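Local coordinates for putative retaining b-glycosidase (Saccharophagus degradans, PDB 5A95), which probably hydrolyses mixed-linkage beta-1,3-1,4-glucans as a retaining endo-beta-glucanase of glycoside hydrolase family 5, at residues 71-76 / 88-93; 106-111 / 139-144; 145-150 / 159-164; 226-231 / 250-255. The protein carries 1 engineered substitution. All coordinates share one frame; numbering follows the deposited sequence.

Contact 1: residues 71-76 / 88-93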
loop_
_atom_site.group_PDB
_atom_site.type_symbol
_atom_site.label_atom_id
_atom_site.label_comp_id
_atom_site.label_asym_id
_atom_site.label_seq_id
_atom_site.Cartn_x
_atom_site.Cartn_y
_atom_site.Cartn_z
ATOM N N VAL A 71 -31.012 14.072 6.553
ATOM C CA VAL A 71 -30.922 13.332 5.312
ATOM C C VAL A 71 -29.480 13.266 4.823
ATOM O O VAL A 71 -28.655 14.123 5.148
ATOM C CB VAL A 71 -31.780 13.950 4.186
ATOM C CG1 VAL A 71 -33.220 14.105 4.629
ATOM C CG2 VAL A 71 -31.246 15.301 3.742
ATOM N N ASN A 72 -29.209 12.229 4.026
ATOM C CA ASN A 72 -28.109 12.216 3.074
ATOM C C ASN A 72 -28.461 13.040 1.862
ATOM O O ASN A 72 -29.616 13.026 1.414
ATOM C CB ASN A 72 -27.879 10.783 2.590
ATOM C CG ASN A 72 -27.212 9.918 3.622
ATOM O OD1 ASN A 72 -25.989 9.876 3.670
ATOM N ND2 ASN A 72 -27.994 9.261 4.472
ATOM N N ILE A 73 -27.451 13.680 1.286
ATOM C CA ILE A 73 -27.495 14.135 -0.088
ATOM C C ILE A 73 -26.446 13.326 -0.832
ATOM O O ILE A 73 -25.713 12.526 -0.223
ATOM C CB ILE A 73 -27.265 15.647 -0.216
ATOM C CG1 ILE A 73 -25.917 16.059 0.381
ATOM C CG2 ILE A 73 -28.429 16.414 0.419
ATOM C CD1 ILE A 73 -25.563 17.519 0.158
ATOM N N ALA A 74 -26.408 13.461 -2.150
ATOM C CA ALA A 74 -25.426 12.733 -2.943
ATOM C C ALA A 74 -24.005 13.280 -2.743
ATOM O O ALA A 74 -23.792 14.349 -2.174
ATOM C CB ALA A 74 -25.802 12.740 -4.435
ATOM N N ASP A 75 -23.026 12.531 -3.257
ATOM C CA ASP A 75 -21.645 12.992 -3.278
ATOM C C ASP A 75 -21.534 14.367 -3.959
ATOM O O ASP A 75 -22.201 14.645 -4.954
ATOM C CB ASP A 75 -20.778 11.967 -4.027
ATOM C CG ASP A 75 -19.354 12.403 -4.185
ATOM O OD1 ASP A 75 -19.053 13.047 -5.213
ATOM O OD2 ASP A 75 -18.510 12.049 -3.325
ATOM N N THR A 76 -20.650 15.195 -3.422
ATOM C CA THR A 76 -20.450 16.555 -3.897
ATOM C C THR A 76 -20.143 16.586 -5.385
ATOM O O THR A 76 -20.667 17.417 -6.106
ATOM C CB THR A 76 -19.289 17.198 -3.094
ATOM O OG1 THR A 76 -19.629 17.234 -1.701
ATOM C CG2 THR A 76 -18.973 18.591 -3.573
ATOM N N SER A 88 -29.108 26.462 -2.254
ATOM C CA SER A 88 -30.564 26.295 -2.258
ATOM C C SER A 88 -30.972 24.891 -1.805
ATOM O O SER A 88 -32.062 24.704 -1.268
ATOM C CB SER A 88 -31.142 26.570 -3.645
ATOM O OG SER A 88 -30.633 25.665 -4.614
ATOM N N LEU A 89 -30.099 23.899 -2.022
ATOM C CA LEU A 89 -30.367 22.542 -1.562
ATOM C C LEU A 89 -30.423 22.492 -0.016
ATOM O O LEU A 89 -31.336 21.894 0.573
ATOM C CB LEU A 89 -29.271 21.610 -2.083
ATOM C CG LEU A 89 -29.290 20.160 -1.607
ATOM C CD1 LEU A 89 -30.636 19.513 -1.852
ATOM C CD2 LEU A 89 -28.131 19.402 -2.251
ATOM N N PHE A 90 -29.443 23.117 0.640
ATOM C CA PHE A 90 -29.401 23.136 2.106
ATOM C C PHE A 90 -30.569 23.942 2.661
ATOM O O PHE A 90 -31.186 23.552 3.665
ATOM C CB PHE A 90 -28.074 23.711 2.612
ATOM C CG PHE A 90 -26.900 22.754 2.515
ATOM C CD1 PHE A 90 -26.698 21.952 1.405
ATOM C CD2 PHE A 90 -25.982 22.725 3.530
ATOM C CE1 PHE A 90 -25.602 21.077 1.331
ATOM C CE2 PHE A 90 -24.887 21.870 3.469
ATOM C CZ PHE A 90 -24.692 21.065 2.369
ATOM N N GLU A 91 -30.871 25.067 2.011
ATOM C CA GLU A 91 -31.978 25.922 2.450
ATOM C C GLU A 91 -33.319 25.183 2.375
ATOM O O GLU A 91 -34.140 25.273 3.296
ATOM C CB GLU A 91 -32.062 27.180 1.585
ATOM C CG GLU A 91 -30.881 28.109 1.773
ATOM C CD GLU A 91 -30.925 29.311 0.835
ATOM O OE1 GLU A 91 -30.845 29.159 -0.415
ATOM O OE2 GLU A 91 -31.023 30.413 1.368
ATOM N N GLU A 92 -33.542 24.454 1.283
ATOM C CA GLU A 92 -34.786 23.697 1.142
ATOM C C GLU A 92 -34.926 22.711 2.310
ATOM O O GLU A 92 -35.968 22.579 2.937
ATOM C CB GLU A 92 -34.779 22.946 -0.172
ATOM C CG GLU A 92 -35.891 21.910 -0.316
ATOM C CD GLU A 92 -37.295 22.486 -0.411
ATOM O OE1 GLU A 92 -37.457 23.722 -0.559
ATOM O OE2 GLU A 92 -38.237 21.681 -0.397
ATOM N N LEU A 93 -33.849 22.004 2.592
ATOM C CA LEU A 93 -33.883 21.005 3.635
ATOM C C LEU A 93 -34.125 21.593 5.023
ATOM O O LEU A 93 -34.950 21.076 5.797
ATOM C CB LEU A 93 -32.591 20.190 3.608
ATOM C CG LEU A 93 -32.521 19.213 2.443
ATOM C CD1 LEU A 93 -31.097 18.687 2.241
ATOM C CD2 LEU A 93 -33.497 18.058 2.686
#

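Contact 2: residues 106-111 / 139-144. With BGC (beta-D-glucopyranose), chain D; BGC (beta-D-glucopyranose), chain B.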
loop_
_atom_site.group_PDB
_atom_site.type_symbol
_atom_site.label_atom_id
_atom_site.label_comp_id
_atom_site.label_asym_id
_atom_site.label_seq_id
_atom_site.Cartn_x
_atom_site.Cartn_y
_atom_site.Cartn_z
ATOM N N ILE A 106 -18.936 11.049 1.071
ATOM C CA ILE A 106 -17.763 11.370 0.282
ATOM C C ILE A 106 -17.195 10.102 -0.302
ATOM O O ILE A 106 -16.649 9.268 0.410
ATOM C CB ILE A 106 -16.744 12.135 1.130
ATOM C CG1 ILE A 106 -17.383 13.449 1.600
ATOM C CG2 ILE A 106 -15.442 12.374 0.362
ATOM C CD1 ILE A 106 -16.779 14.074 2.830
ATOM N N HIS A 107 -17.373 9.920 -1.605
ATOM C CA HIS A 107 -16.922 8.708 -2.255
ATOM C C HIS A 107 -15.433 8.805 -2.574
ATOM O O HIS A 107 -14.995 9.786 -3.162
ATOM C CB HIS A 107 -17.694 8.459 -3.542
ATOM C CG HIS A 107 -19.091 7.990 -3.316
ATOM N ND1 HIS A 107 -19.990 8.646 -2.507
ATOM C CD2 HIS A 107 -19.748 6.910 -3.801
ATOM C CE1 HIS A 107 -21.148 8.002 -2.531
ATOM N NE2 HIS A 107 -21.022 6.940 -3.308
ATOM N N PRO A 108 -14.648 7.762 -2.266
ATOM C CA PRO A 108 -13.212 7.874 -2.546
ATOM C C PRO A 108 -12.879 8.185 -4.007
ATOM O O PRO A 108 -11.922 8.905 -4.289
ATOM C CB PRO A 108 -12.673 6.488 -2.120
ATOM C CG PRO A 108 -13.567 6.105 -0.967
ATOM C CD PRO A 108 -14.946 6.598 -1.416
ATOM N N VAL A 109 -13.632 7.620 -4.953
ATOM C CA VAL A 109 -13.319 7.878 -6.367
ATOM C C VAL A 109 -13.481 9.370 -6.683
ATOM O O VAL A 109 -12.783 9.903 -7.530
ATOM C CB VAL A 109 -14.186 7.004 -7.299
ATOM C CG1 VAL A 109 -15.645 7.410 -7.259
ATOM C CG2 VAL A 109 -13.641 6.995 -8.738
ATOM N N SER A 110 -14.431 10.017 -6.029
ATOM C CA SER A 110 -14.730 11.451 -6.208
ATOM C C SER A 110 -13.687 12.339 -5.517
ATOM O O SER A 110 -13.280 13.371 -6.067
ATOM C CB SER A 110 -16.133 11.727 -5.671
ATOM O OG SER A 110 -16.532 13.034 -5.981
ATOM N N TRP A 111 -13.259 11.929 -4.328
ATOM C CA TRP A 111 -12.136 12.520 -3.630
ATOM C C TRP A 111 -10.948 12.572 -4.589
ATOM O O TRP A 111 -10.294 13.611 -4.732
ATOM C CB TRP A 111 -11.847 11.689 -2.370
ATOM C CG TRP A 111 -10.698 12.094 -1.531
ATOM C CD1 TRP A 111 -9.526 11.402 -1.362
ATOM C CD2 TRP A 111 -10.618 13.213 -0.644
ATOM N NE1 TRP A 111 -8.725 12.016 -0.450
ATOM C CE2 TRP A 111 -9.365 13.139 0.007
ATOM C CE3 TRP A 111 -11.476 14.263 -0.328
ATOM C CZ2 TRP A 111 -8.947 14.094 0.931
ATOM C CZ3 TRP A 111 -11.060 15.186 0.618
ATOM C CH2 TRP A 111 -9.817 15.112 1.214
ATOM N N LEU A 139 -19.752 13.948 8.197
ATOM C CA LEU A 139 -18.883 13.654 7.085
ATOM C C LEU A 139 -18.624 12.164 7.082
ATOM O O LEU A 139 -18.140 11.601 8.068
ATOM C CB LEU A 139 -17.567 14.425 7.184
ATOM C CG LEU A 139 -17.699 15.943 7.242
ATOM C CD1 LEU A 139 -16.328 16.611 7.273
ATOM C CD2 LEU A 139 -18.557 16.502 6.116
ATOM N N ASP A 140 -18.973 11.533 5.964
ATOM C CA ASP A 140 -18.967 10.078 5.809
ATOM C C ASP A 140 -17.949 9.698 4.739
ATOM O O ASP A 140 -18.048 10.111 3.589
ATOM C CB ASP A 140 -20.399 9.658 5.443
ATOM C CG ASP A 140 -20.503 8.378 4.655
ATOM O OD1 ASP A 140 -19.708 7.452 4.823
ATOM O OD2 ASP A 140 -21.437 8.312 3.812
ATOM N N TRP A 141 -16.923 8.951 5.144
ATOM C CA TRP A 141 -15.994 8.389 4.173
ATOM C C TRP A 141 -16.683 7.154 3.572
ATOM O O TRP A 141 -16.792 6.081 4.194
ATOM C CB TRP A 141 -14.684 8.061 4.872
ATOM C CG TRP A 141 -13.579 7.525 3.979
ATOM C CD1 TRP A 141 -12.923 6.330 4.138
ATOM C CD2 TRP A 141 -12.970 8.168 2.851
ATOM N NE1 TRP A 141 -11.953 6.191 3.184
ATOM C CE2 TRP A 141 -11.958 7.304 2.386
ATOM C CE3 TRP A 141 -13.162 9.390 2.186
ATOM C CZ2 TRP A 141 -11.129 7.634 1.306
ATOM C CZ3 TRP A 141 -12.332 9.708 1.104
ATOM C CH2 TRP A 141 -11.352 8.832 0.664
ATOM N N HIS A 142 -17.220 7.363 2.390
ATOM C CA HIS A 142 -18.276 6.498 1.878
ATOM C C HIS A 142 -17.700 5.378 1.012
ATOM O O HIS A 142 -17.749 5.405 -0.221
ATOM C CB HIS A 142 -19.322 7.310 1.140
ATOM C CG HIS A 142 -20.597 6.586 0.936
ATOM N ND1 HIS A 142 -21.598 6.571 1.870
ATOM C CD2 HIS A 142 -21.028 5.817 -0.091
ATOM C CE1 HIS A 142 -22.603 5.853 1.415
ATOM N NE2 HIS A 142 -22.284 5.384 0.226
ATOM N N SER A 143 -17.183 4.373 1.694
ATOM C CA SER A 143 -16.727 3.159 1.083
ATOM C C SER A 143 -17.584 1.991 1.583
ATOM O O SER A 143 -18.321 2.093 2.567
ATOM C CB SER A 143 -15.239 2.954 1.374
ATOM O OG SER A 143 -14.746 1.768 0.761
ATOM N N ILE A 144 -17.511 0.882 0.855
ATOM C CA ILE A 144 -18.265 -0.340 1.114
ATOM C C ILE A 144 -17.300 -1.480 0.864
ATOM O O ILE A 144 -16.844 -1.658 -0.285
ATOM C CB ILE A 144 -19.494 -0.492 0.189
ATOM C CG1 ILE A 144 -20.410 0.727 0.272
ATOM C CG2 ILE A 144 -20.238 -1.772 0.565
ATOM C CD1 ILE A 144 -21.668 0.621 -0.551
HETATM C C2 BGC D . -24.929 2.107 -0.015
HETATM C C3 BGC D . -25.444 3.254 -0.881
HETATM C C4 BGC D . -26.491 2.717 -1.864
HETATM C C5 BGC D . -27.583 1.989 -1.105
HETATM C C6 BGC D . -28.665 1.454 -2.012
HETATM C C1 BGC D . -26.022 1.184 0.515
HETATM O O1 BGC D . -25.541 -0.087 0.872
HETATM O O2 BGC D . -24.101 2.648 1.081
HETATM O O3 BGC D . -24.284 3.887 -1.509
HETATM O O4 BGC D . -27.106 3.695 -2.715
HETATM O O5 BGC D . -26.964 0.869 -0.482
HETATM O O6 BGC D . -29.488 0.641 -1.175
HETATM C C2 BGC B . -27.598 4.206 -5.006
HETATM C C3 BGC B . -26.942 4.222 -6.375
HETATM C C4 BGC B . -25.664 5.031 -6.358
HETATM C C5 BGC B . -24.744 4.568 -5.228
HETATM C C6 BGC B . -23.560 5.473 -5.005
HETATM C C1 BGC B . -26.567 3.676 -4.024
HETATM O O2 BGC B . -28.740 3.358 -5.089
HETATM O O3 BGC B . -27.852 4.824 -7.305
HETATM O O4 BGC B . -24.987 4.849 -7.598
HETATM O O5 BGC B . -25.458 4.555 -4.005
HETATM O O6 BGC B . -22.781 4.980 -3.919
#

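Contact 3: residues 145-150 / 159-164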
loop_
_atom_site.group_PDB
_atom_site.type_symbol
_atom_site.label_atom_id
_atom_site.label_comp_id
_atom_site.label_asym_id
_atom_site.label_seq_id
_atom_site.Cartn_x
_atom_site.Cartn_y
_atom_site.Cartn_z
ATOM N N GLY A 145 -16.947 -2.227 1.907
ATOM C CA GLY A 145 -16.016 -3.312 1.777
ATOM C C GLY A 145 -15.191 -3.506 3.029
ATOM O O GLY A 145 -15.647 -3.162 4.139
ATOM N N TYR A 146 -13.987 -4.042 2.866
ATOM C CA TYR A 146 -13.176 -4.461 3.996
ATOM C C TYR A 146 -11.840 -3.760 3.932
ATOM O O TYR A 146 -10.924 -4.151 3.187
ATOM C CB TYR A 146 -13.014 -6.010 4.027
ATOM C CG TYR A 146 -12.629 -6.534 5.379
ATOM C CD1 TYR A 146 -13.427 -6.259 6.480
ATOM C CD2 TYR A 146 -11.459 -7.233 5.581
ATOM C CE1 TYR A 146 -13.095 -6.681 7.742
ATOM C CE2 TYR A 146 -11.121 -7.677 6.854
ATOM C CZ TYR A 146 -11.942 -7.383 7.929
ATOM O OH TYR A 146 -11.660 -7.774 9.225
ATOM N N LEU A 147 -11.736 -2.700 4.726
ATOM C CA LEU A 147 -10.561 -1.866 4.685
ATOM C C LEU A 147 -9.262 -2.619 5.019
ATOM O O LEU A 147 -8.237 -2.383 4.392
ATOM C CB LEU A 147 -10.760 -0.617 5.557
ATOM C CG LEU A 147 -9.643 0.399 5.559
ATOM C CD1 LEU A 147 -9.370 0.949 4.166
ATOM C CD2 LEU A 147 -9.969 1.529 6.515
ATOM N N PRO A 148 -9.303 -3.573 5.977
ATOM C CA PRO A 148 -8.021 -4.246 6.284
ATOM C C PRO A 148 -7.344 -4.964 5.124
ATOM O O PRO A 148 -6.123 -5.048 5.083
ATOM C CB PRO A 148 -8.382 -5.225 7.409
ATOM C CG PRO A 148 -9.496 -4.508 8.126
ATOM C CD PRO A 148 -10.323 -3.902 6.996
ATOM N N THR A 149 -8.131 -5.499 4.184
ATOM C CA THR A 149 -7.578 -6.123 2.979
ATOM C C THR A 149 -7.636 -5.195 1.769
ATOM O O THR A 149 -7.195 -5.569 0.679
ATOM C CB THR A 149 -8.300 -7.415 2.622
ATOM O OG1 THR A 149 -9.675 -7.108 2.464
ATOM C CG2 THR A 149 -8.076 -8.484 3.658
ATOM N N GLU A 150 -8.216 -4.015 1.927
ATOM C CA GLU A 150 -8.360 -3.038 0.843
ATOM C C GLU A 150 -9.096 -3.637 -0.359
ATOM O O GLU A 150 -8.685 -3.422 -1.492
ATOM C CB GLU A 150 -7.008 -2.380 0.461
ATOM C CG GLU A 150 -6.338 -1.715 1.659
ATOM C CD GLU A 150 -4.974 -1.178 1.390
ATOM O OE1 GLU A 150 -4.404 -1.547 0.350
ATOM O OE2 GLU A 150 -4.439 -0.374 2.210
ATOM N N THR A 159 -10.341 2.284 -1.966
ATOM C CA THR A 159 -9.477 3.105 -1.170
ATOM C C THR A 159 -8.366 2.245 -0.591
ATOM O O THR A 159 -8.263 1.044 -0.890
ATOM C CB THR A 159 -10.275 3.912 -0.093
ATOM O OG1 THR A 159 -9.406 4.850 0.573
ATOM C CG2 THR A 159 -10.960 3.022 0.945
ATOM N N THR A 160 -7.507 2.863 0.193
ATOM C CA THR A 160 -6.440 2.171 0.904
ATOM C C THR A 160 -6.450 2.666 2.341
ATOM O O THR A 160 -7.042 3.702 2.663
ATOM C CB THR A 160 -5.056 2.479 0.309
ATOM O OG1 THR A 160 -4.793 3.887 0.425
ATOM C CG2 THR A 160 -4.948 2.037 -1.133
ATOM N N ILE A 161 -5.775 1.943 3.213
ATOM C CA ILE A 161 -5.618 2.436 4.583
ATOM C C ILE A 161 -4.896 3.788 4.561
ATOM O O ILE A 161 -5.263 4.707 5.266
ATOM C CB ILE A 161 -4.912 1.396 5.480
ATOM C CG1 ILE A 161 -5.765 0.137 5.591
ATOM C CG2 ILE A 161 -4.660 1.992 6.854
ATOM C CD1 ILE A 161 -5.119 -1.015 6.311
ATOM N N LYS A 162 -3.860 3.918 3.744
ATOM C CA LYS A 162 -3.134 5.165 3.640
ATOM C C LYS A 162 -4.013 6.343 3.255
ATOM O O LYS A 162 -3.954 7.409 3.863
ATOM C CB LYS A 162 -1.972 5.035 2.659
ATOM C CG LYS A 162 -1.184 6.331 2.445
ATOM C CD LYS A 162 -0.101 6.171 1.373
ATOM C CE LYS A 162 0.612 7.491 1.144
ATOM N NZ LYS A 162 1.677 7.490 0.136
ATOM N N GLU A 163 -4.845 6.132 2.251
ATOM C CA GLU A 163 -5.708 7.184 1.731
ATOM C C GLU A 163 -6.796 7.520 2.744
ATOM O O GLU A 163 -7.167 8.687 2.894
ATOM C CB GLU A 163 -6.347 6.776 0.403
ATOM C CG GLU A 163 -7.295 7.798 -0.198
ATOM C CD GLU A 163 -7.945 7.313 -1.470
ATOM O OE1 GLU A 163 -8.540 6.222 -1.417
ATOM O OE2 GLU A 163 -7.870 8.007 -2.496
ATOM N N THR A 164 -7.326 6.506 3.419
ATOM C CA THR A 164 -8.330 6.719 4.473
ATOM C C THR A 164 -7.793 7.526 5.636
ATOM O O THR A 164 -8.400 8.508 6.075
ATOM C CB THR A 164 -8.881 5.350 4.946
ATOM O OG1 THR A 164 -9.530 4.696 3.825
ATOM C CG2 THR A 164 -9.862 5.502 6.084
HETATM O O HOH W 1 -2.456 1.571 2.463
#

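Contact 4: residues 226-231 / 250-255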
loop_
_atom_site.group_PDB
_atom_site.type_symbol
_atom_site.label_atom_id
_atom_site.label_comp_id
_atom_site.label_asym_id
_atom_site.label_seq_id
_atom_site.Cartn_x
_atom_site.Cartn_y
_atom_site.Cartn_z
ATOM N N LEU A 226 -17.796 8.052 14.505
ATOM C CA LEU A 226 -18.935 7.153 14.356
ATOM C C LEU A 226 -18.433 5.856 13.716
ATOM O O LEU A 226 -17.836 5.879 12.625
ATOM C CB LEU A 226 -20.009 7.798 13.486
ATOM C CG LEU A 226 -21.301 7.036 13.283
ATOM C CD1 LEU A 226 -22.099 6.944 14.546
ATOM C CD2 LEU A 226 -22.166 7.601 12.180
ATOM N N VAL A 227 -18.598 4.750 14.445
ATOM C CA VAL A 227 -18.016 3.442 14.119
ATOM C C VAL A 227 -19.130 2.474 13.732
ATOM O O VAL A 227 -20.185 2.459 14.342
ATOM C CB VAL A 227 -17.273 2.899 15.360
ATOM C CG1 VAL A 227 -16.835 1.450 15.183
ATOM C CG2 VAL A 227 -16.061 3.781 15.646
ATOM N N ALA A 228 -18.861 1.660 12.710
ATOM C CA ALA A 228 -19.808 0.702 12.164
ATOM C C ALA A 228 -19.314 -0.743 12.307
ATOM O O ALA A 228 -18.110 -1.017 12.318
ATOM C CB ALA A 228 -20.024 0.949 10.686
ATOM N N GLY A 229 -20.280 -1.642 12.407
ATOM C CA GLY A 229 -20.033 -3.064 12.364
ATOM C C GLY A 229 -20.218 -3.668 10.976
ATOM O O GLY A 229 -20.390 -2.983 9.966
ATOM N N PHE A 230 -20.147 -4.990 10.952
ATOM C CA PHE A 230 -20.213 -5.779 9.720
ATOM C C PHE A 230 -21.632 -5.910 9.188
ATOM O O PHE A 230 -22.595 -5.308 9.692
ATOM C CB PHE A 230 -19.558 -7.160 9.943
ATOM C CG PHE A 230 -18.120 -7.106 10.429
ATOM C CD1 PHE A 230 -17.236 -6.159 9.966
ATOM C CD2 PHE A 230 -17.654 -8.055 11.319
ATOM C CE1 PHE A 230 -15.911 -6.136 10.382
ATOM C CE2 PHE A 230 -16.342 -8.037 11.733
ATOM C CZ PHE A 230 -15.491 -7.087 11.275
ATOM N N ASN A 231 -21.750 -6.661 8.083
ATOM C CA ASN A 231 -23.006 -6.809 7.361
ATOM C C ASN A 231 -23.540 -5.453 6.911
ATOM O O ASN A 231 -24.722 -5.159 7.037
ATOM C CB ASN A 231 -24.051 -7.566 8.209
ATOM C CG ASN A 231 -25.263 -8.006 7.403
ATOM O OD1 ASN A 231 -25.252 -8.004 6.172
ATOM N ND2 ASN A 231 -26.354 -8.293 8.098
ATOM N N ALA A 250 -19.767 7.286 18.950
ATOM C CA ALA A 250 -21.108 6.851 18.619
ATOM C C ALA A 250 -21.006 5.679 17.649
ATOM O O ALA A 250 -19.960 5.478 17.000
ATOM C CB ALA A 250 -21.886 7.989 17.993
ATOM N N TYR A 251 -22.079 4.895 17.560
ATOM C CA TYR A 251 -22.100 3.755 16.648
ATOM C C TYR A 251 -23.174 3.950 15.569
ATOM O O TYR A 251 -24.253 4.485 15.815
ATOM C CB TYR A 251 -22.317 2.442 17.434
ATOM C CG TYR A 251 -21.141 2.056 18.281
ATOM C CD1 TYR A 251 -20.071 1.388 17.719
ATOM C CD2 TYR A 251 -21.075 2.392 19.632
ATOM C CE1 TYR A 251 -18.977 1.016 18.478
ATOM C CE2 TYR A 251 -19.971 2.054 20.397
ATOM C CZ TYR A 251 -18.933 1.338 19.820
ATOM O OH TYR A 251 -17.824 0.985 20.555
ATOM N N ALA A 252 -22.827 3.507 14.357
ATOM C CA ALA A 252 -23.700 3.580 13.182
ATOM C C ALA A 252 -24.512 2.309 13.059
ATOM O O ALA A 252 -24.021 1.216 13.322
ATOM C CB ALA A 252 -22.878 3.788 11.911
ATOM N N ALA A 253 -25.705 2.424 12.496
ATOM C CA ALA A 253 -26.500 1.294 12.054
ATOM C C ALA A 253 -27.209 1.705 10.780
ATOM O O ALA A 253 -27.636 2.842 10.633
ATOM C CB ALA A 253 -27.526 0.897 13.104
ATOM N N HIS A 254 -27.369 0.740 9.863
ATOM C CA HIS A 254 -28.048 0.957 8.580
ATOM C C HIS A 254 -29.225 -0.002 8.448
ATOM O O HIS A 254 -29.155 -1.018 7.718
ATOM C CB HIS A 254 -27.076 0.783 7.418
ATOM C CG HIS A 254 -26.076 1.898 7.312
ATOM N ND1 HIS A 254 -25.152 1.972 6.289
ATOM C CD2 HIS A 254 -25.870 2.996 8.084
ATOM C CE1 HIS A 254 -24.416 3.049 6.442
ATOM N NE2 HIS A 254 -24.856 3.705 7.500
ATOM N N PRO A 255 -30.298 0.277 9.187
ATOM C CA PRO A 255 -31.374 -0.689 9.267
ATOM C C PRO A 255 -32.386 -0.566 8.108
ATOM O O PRO A 255 -33.564 -0.206 8.297
ATOM C CB PRO A 255 -32.017 -0.341 10.592
ATOM C CG PRO A 255 -31.870 1.161 10.674
ATOM C CD PRO A 255 -30.514 1.420 10.098
HETATM O O HOH W 2 -23.112 -1.201 12.440
#

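Contact 1: residues 71-76 / 88-93
Ile-73 CD1 meets the Phe-90 ring obliquely, 3.7 Å from Phe-90 CE1. The two side chains cross at about a right angle. Trp-129 of helix 116-133 makes an edge-to-face pair with the same ring, and Ile-102 of the next strand also touches it. Ile-73 holds CG1 between its backbone N and carbonyl carbon (chi1 58°), which sends CD1 toward Phe-90 and leaves CG2 for Leu-93. Leu-89 completes the hold on this isoleucine, its CD2 lying 4.0 Å from Ile-73 CD1. Two residues earlier on the strand, Val-71 and Leu-93 meet tip to tip: Val-71 CG2 fits against both methyls of the leucine, 3.7 Å from Leu-93 CD1. Every side-chain group meeting across the two segments is hydrocarbon, and all five residues are buried, so strand 65-72 and helix 87-96 are joined here by exclusion of water and the fit of methyls.

Contact 2: residues 106-111 / 139-144
His-142 packs alongside His-107, and both point to the glycan. Its CB rests 3.4 Å from Ile-106 O, and CG sits near His-107 CE1. The ring then divides. ND1 gives a 2.6 Å bond to Asp-140 OD2, on the syn lone pair and near the imidazole plane, which fixes the ring's rotation. CD2 lies over the face of His-107, 3.3 Å from His-107 CE1, in an offset stack with planes at 27°. At the tip, His-142 NE2 donates almost straight (170°) to a glucose, BGC (chain D) O3, at 3.0 Å. His-142 CE1 faces BGC (chain D) O2, 3.6 Å away. His-107 NE2 is hydrogen-bonded at 2.7 Å to BGC (chain B) O6, so the stacked pair grips two sugars.

Farther from the glycan, Pro-108 CG sits over the six-membered ring of Trp-141 in a CH-pi contact, while that ring turns its edge to the face of Trp-111, planes at 87°. Trp-141 NE1 is hydrogen-bonded to Thr-164 OG1. Backbone bonds from Ile-106 N to Asp-140 O and His-142 N to Ile-106 O frame a parallel bridge. Parallel strands whose C-terminal ends carry substrate-binding side chains characterise the (beta/alpha)8 barrel of family 5 glycoside hydrolases.

Contact 3: residues 145-150 / 159-164
With CG opposite its carbonyl carbon (chi1 -56°) and the chain extended beyond, Glu-150 carries its carboxylate across to the start of helix 161-174. There OE2 accepts from Ile-161 N at 2.9 Å, nearly straight (169°), the donor lying above the carboxylate plane. The same oxygen receives a hydrogen from a water, 2.8 Å from Glu-150 OE2, which in turn accepts from Lys-162 N. Thr-160 is the N-cap, its OG1 taking Glu-163 N at 2.9 Å; three amides of the first turn are thus satisfied, and the negative charge probably gains from the helix dipole. Replacing Glu-150 with an alanine would remove the carboxylate and is likely to leave Ile-161 N and the water without this acceptor.

Leu-147 supplies the apolar half: its CG packs 3.9 Å from Ile-161 CG1, and its methyls meet Thr-164 tip to tip. Thr-164 OG1 and N reach Thr-160 O from opposite faces of its plane. Lys-162 of a neighbouring subunit packs on Glu-150 and Thr-160 and is hydrogen-bonded to Thr-159 O. Within the chain, the loop after strand 136-144 lies between helix 161-174 and helix 202-219, whose Trp-205 and Leu-208 touch Leu-147.

Contact 4: residues 226-231 / 250-255
Val-227 bonds to the neighbouring strand through both its backbone N and its O: the N donates to Ala-250 O at 3.0 Å, and the O accepts from Ala-252 N at 2.8 Å. CA-H...O contacts accompany them, from Leu-226 CA to Ala-250 O and from Tyr-251 CA to Val-227 O, each 3.3 Å from carbon to oxygen. Past the last strand bond a water takes over, accepting from Gly-229 N and donating to Ala-252 O at 2.7 Å.

The apolar contacts divide between the two faces. On one, Leu-226 leans across the neighbouring strand, its CG opposite the backbone N (chi1 -177°). Its CD1 presses on the backbone, 3.3 Å from Tyr-251 C, and lies 3.6 Å from Ala-250 CB, while Leu-226 CG is 3.9 Å from Ala-252 CB. A glycine in place of Leu-226 would probably open a gap over these two methyls and against Val-183 of the next strand. On the other face, Val-227 and Tyr-251 run side by side, pointing the same way, with Val-227 CG1 4.0 Å from Tyr-251 CE1; Tyr-251 OH is hydrogen-bonded to Ile-244 N.

The paired strands belong to a beta-alpha-beta unit of the (beta/alpha)8 barrel. Just beyond them His-254 is hydrogen-bonded to Glu-189, a residue that also binds the glycan, as befits the C-terminal, active-site end of such a barrel.

Contacts 1, 2 and 4 all reach the same curled sheet, whereas contact 3 lies farther from the centre of the chain, on the loop and helix that follow strand 136-144. Asp-75 ties contact 1 to contact 2, probably by hydrogen bonds from Ser-110 OG to its OD1 (2.6 Å) and from His-107 N to its OD2 (3.0 Å), consistent with a second-shell role, since it holds the backbone N of glycan-binding His-107. Contacts 2 and 3 also pack, Trp-141 CZ2 lying 3.4 Å from Thr-159 OG1. Contact 4 touches contact 3 where Phe-230 packs on Tyr-146. Only contact 2 holds pocket residues; the Ile-73 and Ala-228 side chains are about 12 and 11 Å from bound glucose, but contact 4 nears the glycan through His-254 and Glu-189.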